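Long-range contact in kallistatin (Homo sapiens, PDB 6F4V), which inhibits the serine protease tissue kallikrein by forming an equimolar, heat- and SDS-stable complex with it, being cleaved at its reactive site: residues 100-112 and 300-312. Sequence-based numbering, arbitrary orientation.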
loop_
_atom_site.group_PDB
_atom_site.type_symbol
_atom_site.label_atom_id
_atom_site.label_comp_id
_atom_site.label_asym_id
_atom_site.label_seq_id
_atom_site.Cartn_x
_atom_site.Cartn_y
_atom_site.Cartn_z
ATOM N N SER A 100 6.608 -11.806 23.132
ATOM C CA SER A 100 6.423 -11.848 24.585
ATOM C C SER A 100 7.737 -12.291 25.253
ATOM O O SER A 100 8.327 -13.280 24.830
ATOM C CB SER A 100 5.290 -12.816 24.957
ATOM O OG SER A 100 5.106 -12.885 26.371
ATOM N N HIS A 101 8.204 -11.533 26.249
ATOM C CA HIS A 101 9.332 -11.955 27.106
ATOM C C HIS A 101 9.194 -13.377 27.682
ATOM O O HIS A 101 10.201 -14.025 27.914
ATOM C CB HIS A 101 9.544 -10.979 28.290
ATOM C CG HIS A 101 10.475 -9.841 27.995
ATOM N ND1 HIS A 101 10.139 -8.523 28.229
ATOM C CD2 HIS A 101 11.745 -9.825 27.515
ATOM C CE1 HIS A 101 11.151 -7.742 27.887
ATOM N NE2 HIS A 101 12.136 -8.507 27.445
ATOM N N ASN A 102 7.973 -13.846 27.926
ATOM C CA ASN A 102 7.738 -15.151 28.576
ATOM C C ASN A 102 7.884 -16.353 27.657
ATOM O O ASN A 102 8.581 -17.315 27.979
ATOM C CB ASN A 102 6.318 -15.205 29.170
ATOM C CG ASN A 102 6.129 -14.250 30.332
ATOM O OD1 ASN A 102 7.028 -14.075 31.149
ATOM N ND2 ASN A 102 4.953 -13.632 30.414
ATOM N N LEU A 103 7.201 -16.275 26.522
ATOM C CA LEU A 103 6.820 -17.429 25.726
ATOM C C LEU A 103 7.988 -18.004 24.912
ATOM O O LEU A 103 8.898 -17.272 24.498
ATOM C CB LEU A 103 5.678 -17.000 24.801
ATOM C CG LEU A 103 4.854 -18.026 24.024
ATOM C CD1 LEU A 103 3.847 -18.697 24.945
ATOM C CD2 LEU A 103 4.135 -17.346 22.868
ATOM N N LYS A 104 7.961 -19.318 24.699
ATOM C CA LYS A 104 8.954 -19.997 23.861
ATOM C C LYS A 104 8.412 -20.034 22.429
ATOM O O LYS A 104 7.427 -20.736 22.138
ATOM C CB LYS A 104 9.227 -21.420 24.368
ATOM C CG LYS A 104 10.345 -22.170 23.645
ATOM C CD LYS A 104 11.647 -21.367 23.577
ATOM C CE LYS A 104 12.881 -22.244 23.455
ATOM N NZ LYS A 104 12.992 -22.882 22.115
ATOM N N PHE A 105 9.049 -19.270 21.549
ATOM C CA PHE A 105 8.675 -19.252 20.132
ATOM C C PHE A 105 9.466 -20.312 19.398
ATOM O O PHE A 105 10.608 -20.606 19.774
ATOM C CB PHE A 105 8.917 -17.878 19.525
ATOM C CG PHE A 105 7.973 -16.833 20.053
ATOM C CD1 PHE A 105 8.282 -16.122 21.203
ATOM C CD2 PHE A 105 6.759 -16.598 19.424
ATOM C CE1 PHE A 105 7.409 -15.170 21.703
ATOM C CE2 PHE A 105 5.879 -15.650 19.912
ATOM C CZ PHE A 105 6.199 -14.934 21.054
ATOM N N LEU A 106 8.848 -20.901 18.376
ATOM C CA LEU A 106 9.497 -21.941 17.600
ATOM C C LEU A 106 10.605 -21.318 16.782
ATOM O O LEU A 106 10.373 -20.336 16.076
ATOM C CB LEU A 106 8.500 -22.686 16.716
ATOM C CG LEU A 106 7.535 -23.592 17.478
ATOM C CD1 LEU A 106 6.395 -24.024 16.586
ATOM C CD2 LEU A 106 8.238 -24.813 18.062
ATOM N N ALA A 107 11.814 -21.879 16.917
ATOM C CA ALA A 107 13.013 -21.361 16.242
ATOM C C ALA A 107 12.863 -21.332 14.707
ATOM O O ALA A 107 13.399 -20.445 14.051
ATOM C CB ALA A 107 14.244 -22.176 16.630
ATOM N N LYS A 108 12.144 -22.299 14.152
ATOM C CA LYS A 108 11.923 -22.354 12.707
ATOM C C LYS A 108 11.180 -21.123 12.198
ATOM O O LYS A 108 11.567 -20.519 11.208
ATOM C CB LYS A 108 11.140 -23.605 12.334
ATOM C CG LYS A 108 10.998 -23.834 10.841
ATOM C CD LYS A 108 10.034 -24.982 10.559
ATOM C CE LYS A 108 10.258 -25.537 9.152
ATOM N NZ LYS A 108 10.282 -24.467 8.112
ATOM N N PHE A 109 10.104 -20.768 12.894
ATOM C CA PHE A 109 9.349 -19.571 12.556
ATOM C C PHE A 109 10.220 -18.332 12.646
ATOM O O PHE A 109 10.267 -17.517 11.712
ATOM C CB PHE A 109 8.137 -19.457 13.490
ATOM C CG PHE A 109 7.390 -18.173 13.360
ATOM C CD1 PHE A 109 6.677 -17.875 12.191
ATOM C CD2 PHE A 109 7.395 -17.228 14.401
ATOM C CE1 PHE A 109 5.980 -16.681 12.066
ATOM C CE2 PHE A 109 6.702 -16.032 14.264
ATOM C CZ PHE A 109 5.994 -15.760 13.104
ATOM N N LEU A 110 10.941 -18.190 13.758
ATOM C CA LEU A 110 11.772 -17.010 13.931
ATOM C C LEU A 110 12.856 -16.952 12.836
ATOM O O LEU A 110 13.049 -15.916 12.221
ATOM C CB LEU A 110 12.393 -16.964 15.323
ATOM C CG LEU A 110 11.430 -16.892 16.515
ATOM C CD1 LEU A 110 12.246 -16.810 17.807
ATOM C CD2 LEU A 110 10.500 -15.693 16.389
ATOM N N ASN A 111 13.504 -18.084 12.587
ATOM C CA ASN A 111 14.548 -18.191 11.560
ATOM C C ASN A 111 14.016 -17.821 10.146
ATOM O O ASN A 111 14.649 -17.047 9.430
ATOM C CB ASN A 111 15.130 -19.609 11.554
ATOM C CG ASN A 111 16.321 -19.752 10.617
ATOM O OD1 ASN A 111 17.164 -18.856 10.548
ATOM N ND2 ASN A 111 16.409 -20.888 9.905
ATOM N N ASP A 112 12.869 -18.388 9.775
ATOM C CA ASP A 112 12.221 -18.116 8.473
ATOM C C ASP A 112 11.875 -16.626 8.314
ATOM O O ASP A 112 12.141 -16.039 7.256
ATOM C CB ASP A 112 10.937 -18.951 8.281
ATOM C CG ASP A 112 11.187 -20.461 8.073
ATOM O OD1 ASP A 112 12.325 -20.902 7.895
ATOM O OD2 ASP A 112 10.185 -21.213 8.094
ATOM N N ALA A 300 -8.449 -21.042 13.146
ATOM C CA ALA A 300 -7.117 -20.738 12.624
ATOM C C ALA A 300 -6.075 -21.595 13.313
ATOM O O ALA A 300 -6.112 -21.741 14.530
ATOM C CB ALA A 300 -6.815 -19.266 12.854
ATOM N N ASP A 301 -5.175 -22.176 12.526
ATOM C CA ASP A 301 -4.076 -22.968 13.039
ATOM C C ASP A 301 -2.793 -22.164 12.878
ATOM O O ASP A 301 -2.199 -22.145 11.818
ATOM C CB ASP A 301 -3.992 -24.290 12.270
ATOM C CG ASP A 301 -2.918 -25.224 12.819
ATOM O OD1 ASP A 301 -2.091 -24.811 13.685
ATOM O OD2 ASP A 301 -2.900 -26.383 12.349
ATOM N N LEU A 302 -2.388 -21.526 13.962
ATOM C CA LEU A 302 -1.181 -20.764 14.042
ATOM C C LEU A 302 -0.173 -21.488 14.929
ATOM O O LEU A 302 0.611 -20.854 15.604
ATOM C CB LEU A 302 -1.506 -19.386 14.627
ATOM C CG LEU A 302 -2.546 -18.583 13.829
ATOM C CD1 LEU A 302 -2.968 -17.331 14.571
ATOM C CD2 LEU A 302 -2.001 -18.221 12.465
ATOM N N SER A 303 -0.142 -22.808 14.867
ATOM C CA SER A 303 0.689 -23.593 15.782
ATOM C C SER A 303 2.152 -23.694 15.292
ATOM O O SER A 303 2.951 -24.423 15.872
ATOM C CB SER A 303 0.069 -24.980 15.993
ATOM O OG SER A 303 0.147 -25.714 14.794
ATOM N N GLY A 304 2.492 -22.975 14.214
ATOM C CA GLY A 304 3.879 -22.805 13.791
ATOM C C GLY A 304 4.610 -21.710 14.522
ATOM O O GLY A 304 5.806 -21.508 14.280
ATOM N N ILE A 305 3.923 -20.960 15.385
ATOM C CA ILE A 305 4.549 -19.861 16.106
ATOM C C ILE A 305 5.079 -20.331 17.457
ATOM O O ILE A 305 6.189 -19.959 17.855
ATOM C CB ILE A 305 3.575 -18.667 16.226
ATOM C CG1 ILE A 305 3.268 -18.117 14.825
ATOM C CG2 ILE A 305 4.141 -17.543 17.067
ATOM C CD1 ILE A 305 2.005 -17.290 14.746
ATOM N N THR A 306 4.280 -21.148 18.132
ATOM C CA THR A 306 4.630 -21.765 19.411
ATOM C C THR A 306 3.800 -23.047 19.604
ATOM O O THR A 306 2.696 -23.187 19.043
ATOM C CB THR A 306 4.358 -20.799 20.586
ATOM O OG1 THR A 306 4.757 -21.398 21.835
ATOM C CG2 THR A 306 2.896 -20.450 20.651
ATOM N N LYS A 307 4.325 -23.974 20.396
ATOM C CA LYS A 307 3.532 -25.133 20.866
ATOM C C LYS A 307 2.986 -24.916 22.285
ATOM O O LYS A 307 2.197 -25.730 22.784
ATOM C CB LYS A 307 4.376 -26.405 20.797
ATOM C CG LYS A 307 4.744 -26.834 19.376
ATOM C CD LYS A 307 6.001 -27.708 19.341
ATOM C CE LYS A 307 6.359 -28.127 17.917
ATOM N NZ LYS A 307 7.424 -29.165 17.883
ATOM N N GLN A 308 3.378 -23.805 22.912
ATOM C CA GLN A 308 3.153 -23.564 24.339
ATOM C C GLN A 308 1.727 -23.103 24.682
ATOM O O GLN A 308 1.263 -23.331 25.807
ATOM C CB GLN A 308 4.180 -22.547 24.862
ATOM C CG GLN A 308 4.216 -22.413 26.384
ATOM C CD GLN A 308 5.206 -21.366 26.871
ATOM O OE1 GLN A 308 6.330 -21.249 26.365
ATOM N NE2 GLN A 308 4.789 -20.596 27.869
ATOM N N GLN A 309 1.060 -22.436 23.736
ATOM C CA GLN A 309 -0.329 -22.010 23.885
ATOM C C GLN A 309 -1.042 -22.176 22.541
ATOM O O GLN A 309 -0.394 -22.201 21.474
ATOM C CB GLN A 309 -0.413 -20.525 24.283
ATOM C CG GLN A 309 0.225 -20.132 25.613
ATOM C CD GLN A 309 -0.586 -20.555 26.839
ATOM O OE1 GLN A 309 -1.694 -21.102 26.739
ATOM N NE2 GLN A 309 -0.026 -20.301 28.011
ATOM N N LYS A 310 -2.371 -22.286 22.604
ATOM C CA LYS A 310 -3.220 -22.224 21.406
ATOM C C LYS A 310 -3.465 -20.763 21.032
ATOM O O LYS A 310 -4.028 -19.996 21.817
ATOM C CB LYS A 310 -4.544 -22.969 21.606
ATOM C CG LYS A 310 -4.326 -24.471 21.670
ATOM C CD LYS A 310 -5.539 -25.283 21.252
ATOM C CE LYS A 310 -5.230 -26.770 21.412
ATOM N NZ LYS A 310 -6.248 -27.652 20.776
ATOM N N LEU A 311 -3.040 -20.390 19.827
ATOM C CA LEU A 311 -3.007 -18.993 19.437
ATOM C C LEU A 311 -4.162 -18.624 18.534
ATOM O O LEU A 311 -4.621 -19.434 17.743
ATOM C CB LEU A 311 -1.694 -18.685 18.723
ATOM C CG LEU A 311 -0.427 -18.876 19.562
ATOM C CD1 LEU A 311 0.765 -18.409 18.761
ATOM C CD2 LEU A 311 -0.489 -18.117 20.881
ATOM N N GLU A 312 -4.603 -17.378 18.619
ATOM C CA GLU A 312 -5.566 -16.897 17.637
ATOM C C GLU A 312 -5.284 -15.443 17.234
ATOM O O GLU A 312 -4.560 -14.707 17.926
ATOM C CB GLU A 312 -7.000 -17.155 18.126
ATOM C CG GLU A 312 -7.486 -16.230 19.194
ATOM C CD GLU A 312 -8.755 -16.740 19.894
ATOM O OE1 GLU A 312 -9.569 -17.480 19.262
ATOM O OE2 GLU A 312 -8.911 -16.387 21.087
HETATM O O HOH W 1 6.799 -23.513 21.537
#
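With its OG1 anti to the backbone N (chi1 -178°), T306 turns its hydroxyl to the carbonyl of K104, while I305, CG1 beside its own backbone N (chi1 -64°), lies alongside both F105 and F109. The T306 hydroxyl donates to K104 O (OG1 to O, 2.8 Å) and also accepts from the backbone N of Q308, two residues on, closing an ST turn. That turn places the extended Q308 side chain beside K104, whose backbone N reaches Q308 OE1 at 3.0 Å from above the carbonyl plane. A water accepting from K307 N and donating to K104 O gives this carbonyl a second donor. With T306 replaced, an alanine here is likely to leave K104 O without its hydroxyl partner and the Q308 backbone N without its acceptor, freeing the turn to shift. These bonds fasten the loop ahead of strand 312-324 to the connection between strand 89-100 and helix 107-117 in the serpin fold, at an end of its large mixed sheet. At L106, the N-cap residue of that helix, a nearly straight bond joins its N to I305 O (2.9 Å). I305 CG1 sits almost centrally over one face of the F109 ring, 4.0 Å from its centroid in a CH-pi contact, and I305 CG2 meets the F105 edge at CD2 (3.6 Å). L103 slides past Q308 in the opposite direction, its CD1 3.6 Å from Q308 CD, while its CD2 meets T306 CG2 tip to tip. L106 crosses K307 at about a right angle, CD2 lying 3.8 Å from K307 CE. F109 also packs on L97 and M161 of the large sheet.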